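Local coordinates for protein Sec-alkylsulfatase (Pseudomonas sp., PDB 4AXH) that hydrolyses (R)-secondary-alkyl sulfates with strict inversion of configuration, giving (S)-secondary alcohols and sulfate in a zinc-dependent reaction, at residues G643-F646 and G647-S651; I558-T562 and D563-G567; D615-A619 and R620-L624; D443-P446 and P447-G451. All blocks are in the same frame, centred on the assembly; numbering follows the deposited sequence.

Contacts 1, 2 and 3 all belong to the alkyl sulfatase C-terminal region, while contact 4 lies in the dimerisation region. Contacts 1 and 2 are the tightest pair, with centres 8 Å apart: L648 O and D561 N are separated by 3.0 Å, and D650 O and R559 NE by 2.6 Å, both probable hydrogen bonds. Contact 3 reaches contact 1 by packing of L624 CD1 on F646 CD1 at 3.7 Å, and contact 2 where the like-charged R620 and R559 approach. Contact 4 stands apart, its nearest atoms about 17 Å from those of contact 2. Contacts 2 and 4 touch the second subunit, and contact 1 reaches it weakly through D650. All four are structural packing away from the zinc and sulfate sites.

Contact 1: G643-F646 and G647-S651; sequences GEFF and GLLDS
L649 lays its two methyl groups against F645 and F646, the latter opening the turn. Its CD2 is 4.0 Å from F646 CD2, and these two side chains run side by side in the same direction. The other branch, CD1, lies 4.1 Å from F645 CE1, where the side chains cross obliquely. The first torsions that set each ring in its place also differ: F645 has CG anti to the backbone N (chi1 165°), whereas F646 has CG anti to its carbonyl carbon (chi1 -79°). One leucine thus bridges both. The backbone evidence places this at the C-terminal end of helix 640-646, where a type I beta turn runs from F646 to L649. L648 N donates to F645 O at 3.1 Å, with 154° at the hydrogen. G647 N makes two weak bonds, to G643 O and to E644 O, both 3.1 Å long, so the turn is entered with its amide shared between two carbonyls. L648 sends its side chain back instead, with CG 3.5 Å from E644 O and near F645 O. Outside the segment, F645 and L649 both pack on L556 of helix 549-559, and F646 packs on W574 of strand 570-576, joining the helix end to the C-terminal sheet. The carboxylate of E644 points elsewhere: OE2 is hydrogen-bonded to H568 ND1, and OE1 forms a salt bridge with K640.

Contact 2: I558-T562 and D563-G567; sequences IRLDT and DKAVG
D561 lies across K564 through its CB, CG and OD2. CB of D561 lies 3.6 Å from K564 CG and close to CE as well. CG of D561 continues across the aliphatic chain of the lysine, and OD2 lies 3.4 Å from K564 CD. The two side chains cross at about a right angle, so OD2 meets the methylenes before it meets the charge; the salt bridge from OD2 to K564 NZ is long, at 3.7 Å. The lysine starts with CG between its backbone N and carbonyl carbon (chi1 54°) and is extended thereafter, a shape that carries it past the aspartate. The other oxygen, OD1, lies 4.5 Å from D563 OD2, and D650 brings a further carboxylate close to OD2; K564, which also makes a weak, long pair with D650, would probably offset this gathering of like charges in part. Behind this polar face, A565 N donates to D561 O at 2.9 Å with 157° at the hydrogen, a sound but not linear bond, while the bond from V566 N to T562 O is weak. This i to i+4 pattern marks a short, weakly bonded helical turn. On its inner side L560 CD1 packs on A565 CB at 3.9 Å. The turn follows helix 549-559 and precedes strand 570-576; T562 OG1 is hydrogen-bonded to G590 O, L560 packs on L648 beyond helix 640-646, and T562 packs on P404 of the second subunit.

Contact 3: D615-A619 and R620-L624; sequences DQIAA and RKLDL
Q616 O accepts K621 N at 3.1 Å, a bent bond that is one of the two defining the Schellman motif at the end of helix 611-618. The second, from R620 N to I617 O, is weak here. L622 N is an extra donor to Q616 O, also at 3.1 Å, and its bond is the straighter (176° at the hydrogen). The chain reverses at R620, whose positive phi of 64° takes it out of the helical course. This reversal brings L622 back beside the last turn of the helix: its CB meets Q616 CB at 3.7 Å, and its CD2 meets I617 CG1 at the same distance. L622 has CG anti to its backbone N (chi1 172°), which directs the branched end over I617; the two side chains meet at a slant. Alongside the apolar contact, I617 CA points a hydrogen at L622 O, the carbon and oxygen being 3.4 Å apart. Further out, D623 occupies the N-cap position of helix 624-630, and its OD2 is hydrogen-bonded to T626 OG1; L624 then packs on L642 and F646 of helix 640-646. A short loop separates helices 611-618 and 624-630. On the exposed side K621, bent at chi2, chi3 and chi4, curls back on the helix end and donates from NZ to A619 O at 2.9 Å.

Contact 4: D443-P446 and P447-G451; sequences DPFP and PVEAG
P446 O accepts A450 N at 2.8 Å, nearly straight (171° at the hydrogen), consistent with P446 at the N-cap position of helix 447-457 and with this as the first i to i+4 bond of its opening turn. P447 follows as the first helical residue, a position that suits proline because a first-turn nitrogen has no helical carbonyl to bond; G451 N then donates to P447 O, continuing the pattern. The side chains pack round this start. P446 and E449 lie side by side and point the same way, with P446 CG 3.8 Å from E449 CB. Nearby, A450 CB is 3.8 Å from F445 CB, so alanine touches the root of the phenylalanine and not its ring. With CG anti to the carbonyl carbon (chi1 -82°), the ring of F445 is placed alongside E449 and approaches its carboxylate: CE1 is 3.6 Å from OE1, obliquely, with ring and carboxylate planes 78° apart. That oxygen is held by a salt bridge to R453 NH1, one turn further along the helix, and E449 bends at chi2 on its way there. The turn joins the loop after helix 420-431 to helix 447-457 at the dimer interface, where R478 of the second subunit makes a cation-pi contact with F445, D443 OD1 is salt-bridged to R425 of that subunit, and P447 packs on its E395.

Contact 1: G643-F646 and G647-S651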
# COMPACT_ATOMS: atom_id res chain seq x y z
N GLY A 643 -13.89 23.21 -26.15
CA GLY A 643 -12.95 24.27 -25.82
C GLY A 643 -13.05 24.69 -24.37
O GLY A 643 -12.04 25.00 -23.73
N GLU A 644 -14.31 24.68 -23.85
CA GLU A 644 -14.69 24.98 -22.47
C GLU A 644 -14.01 23.95 -21.57
O GLU A 644 -13.31 24.33 -20.62
CB GLU A 644 -16.23 24.89 -22.34
CG GLU A 644 -16.79 25.26 -20.96
CD GLU A 644 -18.30 25.21 -20.79
OE1 GLU A 644 -19.03 25.12 -21.81
OE2 GLU A 644 -18.76 25.28 -19.63
N PHE A 645 -14.18 22.65 -21.90
CA PHE A 645 -13.60 21.54 -21.15
C PHE A 645 -12.07 21.65 -21.06
O PHE A 645 -11.54 21.58 -19.96
CB PHE A 645 -14.06 20.19 -21.74
CG PHE A 645 -13.26 18.99 -21.28
CD1 PHE A 645 -13.19 18.66 -19.93
CD2 PHE A 645 -12.58 18.20 -22.19
CE1 PHE A 645 -12.43 17.57 -19.50
CE2 PHE A 645 -11.83 17.11 -21.77
CZ PHE A 645 -11.76 16.80 -20.42
N PHE A 646 -11.40 21.90 -22.19
CA PHE A 646 -9.95 22.06 -22.28
C PHE A 646 -9.40 23.28 -21.53
O PHE A 646 -8.21 23.30 -21.17
CB PHE A 646 -9.50 22.05 -23.75
CG PHE A 646 -9.43 20.66 -24.32
CD1 PHE A 646 -10.59 19.98 -24.67
CD2 PHE A 646 -8.22 20.00 -24.44
CE1 PHE A 646 -10.53 18.67 -25.16
CE2 PHE A 646 -8.16 18.70 -24.94
CZ PHE A 646 -9.32 18.04 -25.30
N GLY A 647 -10.26 24.26 -21.28
CA GLY A 647 -9.92 25.49 -20.56
C GLY A 647 -9.87 25.30 -19.06
O GLY A 647 -9.34 26.14 -18.34
N LEU A 648 -10.42 24.16 -18.60
CA LEU A 648 -10.50 23.77 -17.19
C LEU A 648 -9.36 22.84 -16.76
O LEU A 648 -9.32 22.40 -15.61
CB LEU A 648 -11.87 23.11 -16.93
CG LEU A 648 -13.08 23.99 -17.18
CD1 LEU A 648 -14.34 23.16 -17.26
CD2 LEU A 648 -13.18 25.09 -16.13
N LEU A 649 -8.43 22.56 -17.69
CA LEU A 649 -7.31 21.66 -17.50
C LEU A 649 -6.06 22.38 -17.02
O LEU A 649 -5.56 23.26 -17.72
CB LEU A 649 -7.03 21.00 -18.86
CG LEU A 649 -7.51 19.59 -19.11
CD1 LEU A 649 -8.83 19.28 -18.41
CD2 LEU A 649 -7.58 19.32 -20.60
N ASP A 650 -5.53 21.99 -15.85
CA ASP A 650 -4.27 22.53 -15.29
C ASP A 650 -3.06 21.91 -16.04
O ASP A 650 -3.22 20.93 -16.78
CB ASP A 650 -4.11 22.18 -13.79
CG ASP A 650 -5.02 22.88 -12.79
OD1 ASP A 650 -5.10 24.14 -12.82
OD2 ASP A 650 -5.55 22.18 -11.89
N SER A 651 -1.86 22.46 -15.81
CA SER A 651 -0.60 21.95 -16.35
C SER A 651 0.44 21.82 -15.22
O SER A 651 0.54 22.70 -14.36
CB SER A 651 -0.08 22.82 -17.50
OG SER A 651 -0.44 22.26 -18.75

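Contact 2: I558-T562 and D563-G567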
# COMPACT_ATOMS: atom_id res chain seq x y z
N ILE A 558 -7.33 14.02 -13.66
CA ILE A 558 -6.30 14.42 -12.71
C ILE A 558 -5.88 15.88 -12.97
O ILE A 558 -5.67 16.63 -12.03
CB ILE A 558 -5.11 13.40 -12.81
CG1 ILE A 558 -5.43 12.10 -12.05
CG2 ILE A 558 -3.77 14.00 -12.35
CD1 ILE A 558 -4.66 10.88 -12.50
N ARG A 559 -5.77 16.26 -14.26
CA ARG A 559 -5.41 17.61 -14.71
C ARG A 559 -6.56 18.62 -14.48
O ARG A 559 -6.30 19.80 -14.22
CB ARG A 559 -5.01 17.60 -16.19
CG ARG A 559 -3.61 17.05 -16.41
CD ARG A 559 -3.14 17.27 -17.82
NE ARG A 559 -3.17 18.69 -18.16
CZ ARG A 559 -3.18 19.15 -19.40
NH1 ARG A 559 -3.15 18.32 -20.42
NH2 ARG A 559 -3.21 20.46 -19.61
N LEU A 560 -7.82 18.15 -14.54
CA LEU A 560 -9.01 18.97 -14.31
C LEU A 560 -8.93 19.70 -12.96
O LEU A 560 -8.63 19.09 -11.93
CB LEU A 560 -10.29 18.12 -14.41
CG LEU A 560 -11.62 18.85 -14.28
CD1 LEU A 560 -11.99 19.52 -15.57
CD2 LEU A 560 -12.71 17.91 -13.88
N ASP A 561 -9.18 21.01 -13.01
CA ASP A 561 -9.17 21.91 -11.87
C ASP A 561 -10.58 22.02 -11.32
O ASP A 561 -11.38 22.82 -11.83
CB ASP A 561 -8.63 23.30 -12.27
CG ASP A 561 -8.36 24.28 -11.13
OD1 ASP A 561 -8.71 23.97 -9.96
OD2 ASP A 561 -7.75 25.34 -11.41
N THR A 562 -10.87 21.23 -10.27
CA THR A 562 -12.14 21.15 -9.55
C THR A 562 -12.73 22.53 -9.24
O THR A 562 -13.92 22.74 -9.48
CB THR A 562 -11.97 20.27 -8.31
OG1 THR A 562 -11.54 18.99 -8.76
CG2 THR A 562 -13.24 20.13 -7.50
N ASP A 563 -11.91 23.47 -8.74
CA ASP A 563 -12.36 24.82 -8.39
C ASP A 563 -12.98 25.62 -9.54
O ASP A 563 -14.08 26.16 -9.38
CB ASP A 563 -11.25 25.60 -7.70
CG ASP A 563 -10.85 25.02 -6.36
OD1 ASP A 563 -11.60 24.15 -5.83
OD2 ASP A 563 -9.80 25.44 -5.82
N LYS A 564 -12.30 25.69 -10.70
CA LYS A 564 -12.85 26.41 -11.84
C LYS A 564 -13.92 25.59 -12.59
O LYS A 564 -14.89 26.17 -13.09
CB LYS A 564 -11.77 27.07 -12.74
CG LYS A 564 -10.66 26.16 -13.27
CD LYS A 564 -9.45 26.95 -13.84
CE LYS A 564 -8.51 26.09 -14.68
NZ LYS A 564 -7.14 26.67 -14.80
N ALA A 565 -13.80 24.25 -12.58
CA ALA A 565 -14.72 23.32 -13.24
C ALA A 565 -16.11 23.21 -12.60
O ALA A 565 -17.03 22.70 -13.24
CB ALA A 565 -14.07 21.94 -13.38
N VAL A 566 -16.26 23.70 -11.36
CA VAL A 566 -17.55 23.71 -10.64
C VAL A 566 -18.50 24.67 -11.38
O VAL A 566 -18.13 25.82 -11.67
CB VAL A 566 -17.40 24.04 -9.12
CG1 VAL A 566 -18.72 24.47 -8.50
CG2 VAL A 566 -16.84 22.85 -8.35
N GLY A 567 -19.69 24.15 -11.70
CA GLY A 567 -20.73 24.86 -12.42
C GLY A 567 -20.56 24.80 -13.92
O GLY A 567 -21.17 25.59 -14.65

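Contact 3: D615-A619 and R620-L624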
# COMPACT_ATOMS: atom_id res chain seq x y z
N ASP A 615 -3.40 12.27 -30.28
CA ASP A 615 -1.99 12.29 -29.89
C ASP A 615 -1.35 13.64 -30.20
O ASP A 615 -0.65 14.17 -29.34
CB ASP A 615 -1.22 11.14 -30.57
CG ASP A 615 -1.51 9.74 -30.07
OD1 ASP A 615 -1.59 9.55 -28.83
OD2 ASP A 615 -1.58 8.81 -30.91
N GLN A 616 -1.64 14.20 -31.39
CA GLN A 616 -1.13 15.51 -31.84
C GLN A 616 -1.63 16.65 -30.95
O GLN A 616 -0.85 17.55 -30.64
CB GLN A 616 -1.49 15.77 -33.30
CG GLN A 616 -0.54 15.11 -34.28
CD GLN A 616 -0.93 15.46 -35.69
OE1 GLN A 616 -0.60 16.54 -36.19
NE2 GLN A 616 -1.69 14.58 -36.33
N ILE A 617 -2.92 16.60 -30.53
CA ILE A 617 -3.53 17.59 -29.63
C ILE A 617 -2.96 17.42 -28.22
O ILE A 617 -2.72 18.42 -27.54
CB ILE A 617 -5.09 17.55 -29.66
CG1 ILE A 617 -5.63 17.77 -31.07
CG2 ILE A 617 -5.72 18.56 -28.68
CD1 ILE A 617 -6.84 16.94 -31.40
N ALA A 618 -2.74 16.16 -27.78
CA ALA A 618 -2.14 15.82 -26.49
C ALA A 618 -0.70 16.33 -26.41
O ALA A 618 -0.35 16.97 -25.41
CB ALA A 618 -2.18 14.31 -26.26
N ALA A 619 0.09 16.11 -27.49
CA ALA A 619 1.49 16.54 -27.60
C ALA A 619 1.63 18.06 -27.73
O ALA A 619 2.74 18.60 -27.68
CB ALA A 619 2.16 15.84 -28.77
N ARG A 620 0.48 18.75 -27.91
CA ARG A 620 0.33 20.21 -28.06
C ARG A 620 1.00 20.77 -29.32
O ARG A 620 1.30 21.96 -29.40
CB ARG A 620 0.62 20.99 -26.74
CG ARG A 620 -0.03 20.34 -25.51
CD ARG A 620 -0.62 21.31 -24.50
NE ARG A 620 -1.52 20.61 -23.58
CZ ARG A 620 -2.82 20.41 -23.80
NH1 ARG A 620 -3.40 20.88 -24.90
NH2 ARG A 620 -3.56 19.73 -22.93
N LYS A 621 1.18 19.87 -30.32
CA LYS A 621 1.72 20.21 -31.64
C LYS A 621 0.57 20.79 -32.49
O LYS A 621 0.75 21.83 -33.13
CB LYS A 621 2.38 19.00 -32.31
CG LYS A 621 3.90 19.16 -32.37
CD LYS A 621 4.62 18.23 -31.40
CE LYS A 621 5.25 18.84 -30.15
NZ LYS A 621 4.48 19.96 -29.54
N LEU A 622 -0.63 20.13 -32.42
CA LEU A 622 -1.89 20.52 -33.07
C LEU A 622 -2.85 21.18 -32.07
O LEU A 622 -3.03 20.70 -30.96
CB LEU A 622 -2.54 19.31 -33.77
CG LEU A 622 -3.96 19.45 -34.34
CD1 LEU A 622 -3.98 20.28 -35.62
CD2 LEU A 622 -4.55 18.10 -34.63
N ASP A 623 -3.45 22.28 -32.50
CA ASP A 623 -4.37 23.12 -31.76
C ASP A 623 -5.81 22.65 -31.98
O ASP A 623 -6.10 22.06 -33.02
CB ASP A 623 -4.15 24.57 -32.25
CG ASP A 623 -5.10 25.64 -31.76
OD1 ASP A 623 -5.34 25.72 -30.53
OD2 ASP A 623 -5.55 26.46 -32.60
N LEU A 624 -6.71 22.90 -31.01
CA LEU A 624 -8.13 22.52 -31.10
C LEU A 624 -8.88 23.21 -32.28
O LEU A 624 -9.30 22.48 -33.18
CB LEU A 624 -8.89 22.70 -29.76
CG LEU A 624 -9.68 21.51 -29.22
CD1 LEU A 624 -10.30 21.82 -27.87
CD2 LEU A 624 -10.75 21.07 -30.22

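Contact 4: D443-P446 and P447-G451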
# COMPACT_ATOMS: atom_id res chain seq x y z
N ASP A 443 -4.52 13.72 12.98
CA ASP A 443 -4.57 14.87 12.08
C ASP A 443 -3.31 15.74 12.26
O ASP A 443 -3.36 16.79 12.90
CB ASP A 443 -5.87 15.66 12.31
CG ASP A 443 -6.17 16.70 11.26
OD1 ASP A 443 -5.64 16.58 10.13
OD2 ASP A 443 -6.95 17.63 11.55
N PRO A 444 -2.15 15.32 11.72
CA PRO A 444 -0.92 16.11 11.93
C PRO A 444 -0.93 17.42 11.17
O PRO A 444 -1.63 17.55 10.17
CB PRO A 444 0.20 15.18 11.46
CG PRO A 444 -0.43 13.80 11.38
CD PRO A 444 -1.85 14.07 10.98
N PHE A 445 -0.15 18.39 11.68
CA PHE A 445 -0.00 19.72 11.08
C PHE A 445 0.88 19.66 9.83
O PHE A 445 1.87 18.90 9.82
CB PHE A 445 0.59 20.72 12.09
CG PHE A 445 -0.39 21.34 13.07
CD1 PHE A 445 -1.20 22.41 12.69
CD2 PHE A 445 -0.49 20.87 14.38
CE1 PHE A 445 -2.10 22.98 13.60
CE2 PHE A 445 -1.39 21.44 15.28
CZ PHE A 445 -2.19 22.50 14.88
N PRO A 446 0.55 20.45 8.77
CA PRO A 446 1.38 20.45 7.56
C PRO A 446 2.80 21.00 7.82
O PRO A 446 2.98 21.69 8.83
CB PRO A 446 0.58 21.29 6.57
CG PRO A 446 -0.30 22.12 7.39
CD PRO A 446 -0.60 21.37 8.64
N PRO A 447 3.82 20.68 6.99
CA PRO A 447 5.20 21.10 7.30
C PRO A 447 5.43 22.54 7.76
O PRO A 447 5.97 22.77 8.86
CB PRO A 447 5.98 20.71 6.05
CG PRO A 447 5.23 19.59 5.48
CD PRO A 447 3.79 19.83 5.78
N VAL A 448 5.01 23.51 6.95
CA VAL A 448 5.16 24.94 7.24
C VAL A 448 4.44 25.36 8.56
O VAL A 448 5.01 26.10 9.36
CB VAL A 448 4.82 25.80 5.99
CG1 VAL A 448 3.58 25.28 5.25
CG2 VAL A 448 4.68 27.29 6.33
N GLU A 449 3.23 24.81 8.81
CA GLU A 449 2.46 25.10 10.03
C GLU A 449 3.09 24.48 11.26
O GLU A 449 3.19 25.15 12.29
CB GLU A 449 1.00 24.65 9.88
CG GLU A 449 0.05 25.80 9.61
CD GLU A 449 -0.57 26.36 10.87
OE1 GLU A 449 -1.56 25.77 11.36
OE2 GLU A 449 -0.05 27.38 11.39
N ALA A 450 3.53 23.22 11.17
CA ALA A 450 4.16 22.53 12.28
C ALA A 450 5.48 23.22 12.64
O ALA A 450 5.72 23.51 13.82
CB ALA A 450 4.40 21.07 11.92
N GLY A 451 6.28 23.54 11.62
CA GLY A 451 7.57 24.20 11.73
C GLY A 451 7.54 25.51 12.50
O GLY A 451 8.41 25.76 13.33